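Local coordinates for protein ERPC (Borrelia burgdorferi, PDB 4BXM) that probably binds complement factor H at the spirochaete surface, as an outer surface lipoprotein of the Erp family that acquires host complement regulators, at residues 65-70 / 104-109. Sequence-based numbering, arbitrary orientation.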
# COMPACT_ATOMS: atom_id res chain seq x y z
N ALA A 65 16.42 -4.46 -5.32
CA ALA A 65 15.56 -3.64 -6.14
C ALA A 65 16.18 -2.25 -6.25
O ALA A 65 17.17 -1.93 -5.60
CB ALA A 65 14.15 -3.60 -5.52
N GLY A 66 15.62 -1.43 -7.12
CA GLY A 66 15.94 -0.01 -7.15
C GLY A 66 15.57 0.65 -5.83
O GLY A 66 16.24 1.54 -5.39
N TYR A 67 14.50 0.18 -5.18
CA TYR A 67 13.93 0.90 -4.06
C TYR A 67 13.19 -0.12 -3.19
O TYR A 67 12.30 -0.84 -3.68
CB TYR A 67 13.01 2.06 -4.54
CG TYR A 67 12.22 2.74 -3.38
CD1 TYR A 67 11.10 2.11 -2.81
CD2 TYR A 67 12.62 3.98 -2.84
CE1 TYR A 67 10.38 2.68 -1.79
CE2 TYR A 67 11.92 4.55 -1.79
CZ TYR A 67 10.81 3.88 -1.26
OH TYR A 67 10.09 4.39 -0.25
N THR A 68 13.61 -0.17 -1.93
CA THR A 68 12.98 -1.01 -0.91
C THR A 68 12.83 -0.27 0.44
O THR A 68 13.83 0.11 1.01
CB THR A 68 13.80 -2.29 -0.64
OG1 THR A 68 13.80 -3.10 -1.78
CG2 THR A 68 13.17 -3.14 0.50
N ALA A 69 11.61 -0.14 0.95
CA ALA A 69 11.35 0.59 2.19
C ALA A 69 9.96 0.29 2.70
O ALA A 69 9.09 -0.10 1.93
CB ALA A 69 11.56 2.09 2.03
N THR A 70 9.78 0.41 4.02
CA THR A 70 8.47 0.50 4.62
C THR A 70 7.61 1.48 3.83
O THR A 70 8.06 2.56 3.48
CB THR A 70 8.56 0.99 6.07
OG1 THR A 70 9.51 0.17 6.71
CG2 THR A 70 7.23 0.71 6.82
N GLN A 104 5.07 13.60 -0.14
CA GLN A 104 5.61 14.46 0.87
C GLN A 104 6.05 13.67 2.08
O GLN A 104 6.95 14.03 2.74
CB GLN A 104 4.52 15.42 1.26
CG GLN A 104 4.99 16.48 2.19
CD GLN A 104 3.92 17.49 2.34
OE1 GLN A 104 3.16 17.79 1.40
NE2 GLN A 104 3.83 18.02 3.55
N SER A 105 5.30 12.63 2.43
CA SER A 105 5.57 11.76 3.55
C SER A 105 6.83 10.90 3.43
O SER A 105 7.28 10.33 4.41
CB SER A 105 4.36 10.82 3.76
OG SER A 105 4.04 10.13 2.58
N ASN A 106 7.34 10.73 2.22
CA ASN A 106 8.36 9.74 2.02
C ASN A 106 9.59 10.01 2.84
O ASN A 106 10.11 9.10 3.47
CB ASN A 106 8.77 9.61 0.56
CG ASN A 106 9.52 8.34 0.31
OD1 ASN A 106 8.97 7.21 0.29
ND2 ASN A 106 10.76 8.49 0.10
N ALA A 107 10.00 11.27 2.92
CA ALA A 107 11.18 11.58 3.73
C ALA A 107 10.93 11.33 5.23
O ALA A 107 11.71 10.66 5.90
CB ALA A 107 11.66 13.04 3.44
N ASN A 108 9.83 11.81 5.80
CA ASN A 108 9.79 11.91 7.27
C ASN A 108 8.66 11.20 7.96
O ASN A 108 8.59 11.14 9.20
CB ASN A 108 9.81 13.37 7.71
CG ASN A 108 11.15 14.06 7.42
OD1 ASN A 108 11.18 15.27 7.20
ND2 ASN A 108 12.23 13.31 7.43
N GLY A 109 7.79 10.62 7.14
CA GLY A 109 6.62 9.86 7.59
C GLY A 109 5.47 10.79 8.01
O GLY A 109 5.67 11.99 8.28
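Y67 and N106 are the two residues that meet, each reaching across with its side chain. The polar approach is between the phenol hydroxyl and the end of the carboxamide. Y67 OH lies 3.1 Å from N106 OD1.

The remaining contact is limited to the hydroxyl and the amide end. The amide carbon N106 CG is 4.0 Å from Y67 OH. The two side chains come from opposite directions and meet at their ends. The ring and amide planes are 38° apart, and the amide approaches the ring obliquely, near its hydroxyl end. In Y67 CG is anti to the backbone N (chi1 173°), which sends the ring out from the strand toward the helix. N106 CG is likewise anti to the backbone N (chi1 -164°), and this extends the amide from the helix to the tyrosine hydroxyl. Only about 63 Å² is buried in all, and the contact lies at the surface.

Segment 104-108 is a weakly bonded helical turn. G109 N donates to S105 O at 2.8 Å, and N108 N makes a weak bond to the same oxygen. G109 then leaves the helix with positive phi.

In the fold, Y67 begins strand 67-74, which pairs antiparallel with strand 50-56. Its side chain touches L54 and V56 there, and its ring meets Y100 edge-to-face. On the helix side, S105 OG bonds to Y98 O, and the Q104 side chain touches D133 and K134. The contact is a small surface touch between strand 67-74 and helix 104-108; Q104 also bonds through its backbone to K134 of strand 125-134.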